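Local coordinates for protein uracil-DNA glycosylase (Nitratifractor salsuginis, PDB 5X3G) that belongs to the uracil-DNA glycosylases, alpha/beta proteins in which helices flank a central parallel sheet, at residues L31-W45 / H182-L194. Residues are numbered along the deposited sequence; the frame is centred on the assembly and turned at random.
Sequences LLPALMTLEDSYLEW and HIRAWRAFIEKLL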
loop_
_atom_site.group_PDB
_atom_site.type_symbol
_atom_site.label_atom_id
_atom_site.label_comp_id
_atom_site.label_asym_id
_atom_site.label_seq_id
_atom_site.Cartn_x
_atom_site.Cartn_y
_atom_site.Cartn_z
ATOM N N LEU A 31 -6.320 -15.891 2.677
ATOM C CA LEU A 31 -5.130 -15.721 1.851
ATOM C C LEU A 31 -4.757 -16.984 1.083
ATOM O O LEU A 31 -4.326 -16.896 -0.072
ATOM C CB LEU A 31 -3.963 -15.270 2.735
ATOM C CG LEU A 31 -2.829 -14.430 2.157
ATOM C CD1 LEU A 31 -3.376 -13.309 1.289
ATOM C CD2 LEU A 31 -2.000 -13.863 3.302
ATOM N N LEU A 32 -4.905 -18.159 1.698
ATOM C CA LEU A 32 -4.600 -19.399 0.987
ATOM C C LEU A 32 -5.520 -19.622 -0.209
ATOM O O LEU A 32 -5.008 -19.941 -1.296
ATOM C CB LEU A 32 -4.635 -20.582 1.961
ATOM C CG LEU A 32 -3.282 -21.188 2.337
ATOM C CD1 LEU A 32 -2.327 -20.106 2.814
ATOM C CD2 LEU A 32 -3.451 -22.261 3.399
ATOM N N PRO A 33 -6.850 -19.484 -0.099
ATOM C CA PRO A 33 -7.677 -19.552 -1.319
ATOM C C PRO A 33 -7.247 -18.564 -2.388
ATOM O O PRO A 33 -7.041 -18.956 -3.546
ATOM C CB PRO A 33 -9.087 -19.256 -0.793
ATOM C CG PRO A 33 -9.063 -19.743 0.598
ATOM C CD PRO A 33 -7.691 -19.413 1.112
ATOM N N ALA A 34 -7.092 -17.289 -2.022
ATOM C CA ALA A 34 -6.666 -16.273 -2.980
ATOM C C ALA A 34 -5.402 -16.701 -3.717
ATOM O O ALA A 34 -5.381 -16.772 -4.952
ATOM C CB ALA A 34 -6.449 -14.942 -2.258
ATOM N N LEU A 35 -4.347 -17.027 -2.964
ATOM C CA LEU A 35 -3.095 -17.455 -3.577
ATOM C C LEU A 35 -3.277 -18.696 -4.440
ATOM O O LEU A 35 -2.571 -18.859 -5.444
ATOM C CB LEU A 35 -2.045 -17.716 -2.500
ATOM C CG LEU A 35 -1.463 -16.470 -1.838
ATOM C CD1 LEU A 35 -0.607 -16.842 -0.633
ATOM C CD2 LEU A 35 -0.658 -15.676 -2.860
HETATM N N MSE A 36 -4.213 -19.571 -4.083
HETATM C CA MSE A 36 -4.396 -20.800 -4.843
HETATM C C MSE A 36 -5.072 -20.553 -6.190
HETATM O O MSE A 36 -5.251 -21.485 -6.975
HETATM C CB MSE A 36 -5.195 -21.822 -4.033
HETATM C CG MSE A 36 -4.379 -22.509 -2.947
HETATM SE SE MSE A 36 -5.339 -23.938 -2.036
HETATM C CE MSE A 36 -6.485 -22.884 -0.869
ATOM N N THR A 37 -5.444 -19.298 -6.461
ATOM C CA THR A 37 -5.964 -18.957 -7.779
ATOM C C THR A 37 -4.855 -18.702 -8.793
ATOM O O THR A 37 -5.127 -18.679 -9.998
ATOM C CB THR A 37 -6.882 -17.734 -7.692
ATOM O OG1 THR A 37 -6.115 -16.580 -7.335
ATOM C CG2 THR A 37 -7.972 -17.957 -6.647
ATOM N N LEU A 38 -3.618 -18.518 -8.337
ATOM C CA LEU A 38 -2.496 -18.381 -9.254
ATOM C C LEU A 38 -2.192 -19.716 -9.922
ATOM O O LEU A 38 -2.260 -20.780 -9.302
ATOM C CB LEU A 38 -1.256 -17.869 -8.516
ATOM C CG LEU A 38 -1.377 -16.501 -7.837
ATOM C CD1 LEU A 38 -0.373 -16.363 -6.701
ATOM C CD2 LEU A 38 -1.200 -15.384 -8.853
ATOM N N GLU A 39 -1.857 -19.647 -11.206
ATOM C CA GLU A 39 -1.594 -20.825 -12.023
ATOM C C GLU A 39 -0.360 -21.535 -11.475
ATOM O O GLU A 39 0.571 -20.880 -10.992
ATOM C CB GLU A 39 -1.415 -20.415 -13.489
ATOM C CG GLU A 39 -1.336 -21.547 -14.502
ATOM C CD GLU A 39 0.046 -22.141 -14.606
ATOM O OE1 GLU A 39 1.014 -21.437 -14.253
ATOM O OE2 GLU A 39 0.166 -23.304 -15.047
ATOM N N ASP A 40 -0.366 -22.872 -11.534
ATOM C CA ASP A 40 0.623 -23.665 -10.805
ATOM C C ASP A 40 2.052 -23.311 -11.202
ATOM O O ASP A 40 2.925 -23.168 -10.336
ATOM C CB ASP A 40 0.363 -25.157 -11.022
ATOM C CG ASP A 40 -0.668 -25.715 -10.061
ATOM O OD1 ASP A 40 -0.309 -25.982 -8.894
ATOM O OD2 ASP A 40 -1.837 -25.882 -10.467
ATOM N N SER A 41 2.319 -23.177 -12.505
ATOM C CA SER A 41 3.669 -22.831 -12.940
ATOM C C SER A 41 4.094 -21.477 -12.386
ATOM O O SER A 41 5.242 -21.304 -11.960
ATOM C CB SER A 41 3.753 -22.836 -14.467
ATOM N N TYR A 42 3.174 -20.508 -12.374
ATOM C CA TYR A 42 3.473 -19.208 -11.785
ATOM C C TYR A 42 3.853 -19.346 -10.316
ATOM O O TYR A 42 4.774 -18.672 -9.837
ATOM C CB TYR A 42 2.273 -18.275 -11.948
ATOM C CG TYR A 42 2.587 -16.813 -11.724
ATOM C CD1 TYR A 42 2.980 -16.000 -12.778
ATOM C CD2 TYR A 42 2.493 -16.248 -10.459
ATOM C CE1 TYR A 42 3.271 -14.664 -12.580
ATOM C CE2 TYR A 42 2.782 -14.911 -10.251
ATOM C CZ TYR A 42 3.171 -14.125 -11.315
ATOM O OH TYR A 42 3.456 -12.796 -11.117
ATOM N N LEU A 43 3.164 -20.228 -9.586
ATOM C CA LEU A 43 3.485 -20.436 -8.178
ATOM C C LEU A 43 4.852 -21.088 -8.012
ATOM O O LEU A 43 5.590 -20.762 -7.074
ATOM C CB LEU A 43 2.402 -21.280 -7.508
ATOM C CG LEU A 43 1.138 -20.526 -7.095
ATOM C CD1 LEU A 43 0.096 -21.480 -6.534
ATOM C CD2 LEU A 43 1.486 -19.456 -6.077
ATOM N N GLU A 44 5.207 -22.017 -8.904
ATOM C CA GLU A 44 6.528 -22.634 -8.829
ATOM C C GLU A 44 7.627 -21.613 -9.099
ATOM O O GLU A 44 8.632 -21.563 -8.376
ATOM C CB GLU A 44 6.620 -23.799 -9.815
ATOM N N TRP A 45 7.453 -20.789 -10.138
ATOM C CA TRP A 45 8.407 -19.717 -10.405
ATOM C C TRP A 45 8.527 -18.775 -9.217
ATOM O O TRP A 45 9.631 -18.346 -8.861
ATOM C CB TRP A 45 7.988 -18.934 -11.648
ATOM C CG TRP A 45 8.723 -17.638 -11.780
ATOM C CD1 TRP A 45 10.044 -17.474 -12.064
ATOM C CD2 TRP A 45 8.184 -16.321 -11.604
ATOM N NE1 TRP A 45 10.362 -16.137 -12.092
ATOM C CE2 TRP A 45 9.237 -15.409 -11.811
ATOM C CE3 TRP A 45 6.912 -15.825 -11.299
ATOM C CZ2 TRP A 45 9.059 -14.032 -11.723
ATOM C CZ3 TRP A 45 6.738 -14.456 -11.211
ATOM C CH2 TRP A 45 7.806 -13.576 -11.422
ATOM N N HIS A 182 1.414 -9.434 -15.278
ATOM C CA HIS A 182 1.403 -9.811 -13.868
ATOM C C HIS A 182 0.101 -9.397 -13.193
ATOM O O HIS A 182 -0.492 -10.184 -12.446
ATOM C CB HIS A 182 2.605 -9.201 -13.146
ATOM C CG HIS A 182 3.904 -9.872 -13.467
ATOM N ND1 HIS A 182 4.149 -11.196 -13.175
ATOM C CD2 HIS A 182 5.034 -9.401 -14.045
ATOM C CE1 HIS A 182 5.370 -11.514 -13.565
ATOM N NE2 HIS A 182 5.929 -10.442 -14.097
ATOM N N ILE A 183 -0.360 -8.170 -13.444
ATOM C CA ILE A 183 -1.630 -7.719 -12.876
ATOM C C ILE A 183 -2.762 -8.643 -13.311
ATOM O O ILE A 183 -3.622 -9.028 -12.504
ATOM C CB ILE A 183 -1.899 -6.254 -13.272
ATOM C CG1 ILE A 183 -0.946 -5.319 -12.525
ATOM C CG2 ILE A 183 -3.350 -5.874 -13.008
ATOM C CD1 ILE A 183 -0.632 -4.044 -13.273
ATOM N N ARG A 184 -2.764 -9.033 -14.588
ATOM C CA ARG A 184 -3.776 -9.970 -15.067
ATOM C C ARG A 184 -3.660 -11.313 -14.355
ATOM O O ARG A 184 -4.674 -11.932 -14.013
ATOM C CB ARG A 184 -3.646 -10.132 -16.581
ATOM C CG ARG A 184 -4.684 -11.022 -17.238
ATOM C CD ARG A 184 -5.292 -10.283 -18.422
ATOM N NE ARG A 184 -6.003 -11.161 -19.346
ATOM C CZ ARG A 184 -7.024 -10.773 -20.103
ATOM N NH1 ARG A 184 -7.469 -9.525 -20.036
ATOM N NH2 ARG A 184 -7.604 -11.636 -20.923
ATOM N N ALA A 185 -2.429 -11.766 -14.097
ATOM C CA ALA A 185 -2.237 -13.040 -13.411
ATOM C C ALA A 185 -2.673 -12.976 -11.950
ATOM O O ALA A 185 -3.022 -14.006 -11.365
ATOM C CB ALA A 185 -0.775 -13.473 -13.507
ATOM N N TRP A 186 -2.657 -11.789 -11.344
ATOM C CA TRP A 186 -3.028 -11.624 -9.943
ATOM C C TRP A 186 -4.479 -11.203 -9.753
ATOM O O TRP A 186 -4.943 -11.129 -8.606
ATOM C CB TRP A 186 -2.111 -10.599 -9.272
ATOM C CG TRP A 186 -0.743 -11.127 -8.978
ATOM C CD1 TRP A 186 0.340 -11.106 -9.804
ATOM C CD2 TRP A 186 -0.314 -11.763 -7.770
ATOM N NE1 TRP A 186 1.420 -11.689 -9.186
ATOM C CE2 TRP A 186 1.043 -12.101 -7.935
ATOM C CE3 TRP A 186 -0.946 -12.079 -6.564
ATOM C CZ2 TRP A 186 1.780 -12.737 -6.940
ATOM C CZ3 TRP A 186 -0.216 -12.714 -5.578
ATOM C CH2 TRP A 186 1.135 -13.035 -5.771
ATOM N N ARG A 187 -5.201 -10.926 -10.840
ATOM C CA ARG A 187 -6.570 -10.436 -10.714
ATOM C C ARG A 187 -7.461 -11.433 -9.975
ATOM O O ARG A 187 -8.286 -11.042 -9.143
ATOM C CB ARG A 187 -7.136 -10.118 -12.097
ATOM C CG ARG A 187 -8.578 -9.660 -12.079
ATOM C CD ARG A 187 -9.014 -9.268 -13.471
ATOM N NE ARG A 187 -8.086 -8.296 -14.043
ATOM C CZ ARG A 187 -7.773 -8.233 -15.333
ATOM N NH1 ARG A 187 -8.319 -9.087 -16.189
ATOM N NH2 ARG A 187 -6.913 -7.323 -15.766
ATOM N N ALA A 188 -7.307 -12.729 -10.261
ATOM C CA ALA A 188 -8.086 -13.737 -9.543
ATOM C C ALA A 188 -7.741 -13.763 -8.059
ATOM O O ALA A 188 -8.625 -13.984 -7.217
ATOM C CB ALA A 188 -7.865 -15.117 -10.164
ATOM N N PHE A 189 -6.466 -13.544 -7.726
ATOM C CA PHE A 189 -6.064 -13.422 -6.330
ATOM C C PHE A 189 -6.783 -12.258 -5.659
ATOM O O PHE A 189 -7.312 -12.396 -4.548
ATOM C CB PHE A 189 -4.544 -13.248 -6.243
ATOM C CG PHE A 189 -4.055 -12.783 -4.895
ATOM C CD1 PHE A 189 -3.743 -13.700 -3.906
ATOM C CD2 PHE A 189 -3.883 -11.432 -4.628
ATOM C CE1 PHE A 189 -3.291 -13.280 -2.671
ATOM C CE2 PHE A 189 -3.431 -11.009 -3.394
ATOM C CZ PHE A 189 -3.132 -11.931 -2.413
ATOM N N ILE A 190 -6.809 -11.096 -6.320
ATOM C CA ILE A 190 -7.458 -9.925 -5.732
ATOM C C ILE A 190 -8.952 -10.173 -5.558
ATOM O O ILE A 190 -9.527 -9.887 -4.502
ATOM C CB ILE A 190 -7.195 -8.668 -6.582
ATOM C CG1 ILE A 190 -5.698 -8.352 -6.633
ATOM C CG2 ILE A 190 -7.951 -7.484 -6.008
ATOM C CD1 ILE A 190 -5.093 -8.092 -5.274
ATOM N N GLU A 191 -9.602 -10.703 -6.598
ATOM C CA GLU A 191 -11.035 -10.978 -6.524
ATOM C C GLU A 191 -11.362 -11.928 -5.380
ATOM O O GLU A 191 -12.332 -11.713 -4.642
ATOM C CB GLU A 191 -11.528 -11.554 -7.853
ATOM N N LYS A 192 -10.561 -12.985 -5.208
ATOM C CA LYS A 192 -10.811 -13.911 -4.108
ATOM C C LYS A 192 -10.565 -13.249 -2.756
ATOM O O LYS A 192 -11.310 -13.486 -1.795
ATOM C CB LYS A 192 -9.942 -15.157 -4.262
ATOM C CG LYS A 192 -10.309 -16.263 -3.297
ATOM C CD LYS A 192 -11.730 -16.728 -3.554
ATOM C CE LYS A 192 -12.154 -17.779 -2.552
ATOM N NZ LYS A 192 -13.508 -18.318 -2.860
ATOM N N LEU A 193 -9.526 -12.415 -2.662
ATOM C CA LEU A 193 -9.230 -11.743 -1.401
ATOM C C LEU A 193 -10.351 -10.787 -1.005
ATOM O O LEU A 193 -10.720 -10.710 0.172
ATOM C CB LEU A 193 -7.899 -10.997 -1.505
ATOM C CG LEU A 193 -7.243 -10.581 -0.190
ATOM C CD1 LEU A 193 -6.584 -11.778 0.468
ATOM C CD2 LEU A 193 -6.234 -9.472 -0.420
ATOM N N LEU A 194 -10.907 -10.054 -1.973
ATOM C CA LEU A 194 -12.020 -9.157 -1.672
ATOM C C LEU A 194 -13.289 -9.937 -1.357
ATOM O O LEU A 194 -14.082 -9.523 -0.503
ATOM C CB LEU A 194 -12.252 -8.193 -2.835
ATOM C CG LEU A 194 -11.118 -7.201 -3.088
ATOM C CD1 LEU A 194 -11.513 -6.210 -4.170
ATOM C CD2 LEU A 194 -10.756 -6.482 -1.798
#
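The methyl of Ala34 is the bump of helix 31-35 at its closest approach to helix 182-194. Its CB fits a hollow made by Phe189, Lys192 and Leu193, and lies 3.4 Å from Phe189 CD1. The two CA atoms of Ala34 and Phe189 are only 4.4 Å apart. The axes run nearly antiparallel here, at 153°. Leu31 and Leu193 lie side by side beyond it, with their CD1 methyls in touch. Leu35 CD2 reaches Phe189 CE1 at 3.6 Å. Lys192 bends at chi2 (62°), which brings its CE against Pro33 CB, while its NZ goes on to a salt bridge with Glu195. In the turn that follows helix 31-35, Thr37 CB and OG1 sit against Ala188 CB. Leu38 then drops onto Trp186, with CD2 over the face of the six-membered ring, 4.0 Å from its centroid, a CH-pi contact. Tyr42 fills the next gap, between His182 and Trp186. Its OH accepts a hydrogen bond from Trp186 NE1 at 3.0 Å, the oxygen lying 23° out of the indole plane, and shares a hydrogen bond of 2.7 Å with His182 ND1. These two bonds fix the end of the phenol. Trp45 completes the aromatic cluster, and His182 NE2 is hydrogen-bonded to Thr174 OG1. Helix 11-20 packs against Leu32 and Leu35, while Ile190 and Leu193 rest on Leu167, so helix 182-194 lies between the 31-45 segment and strand 164-168, outermost in the parallel sheet.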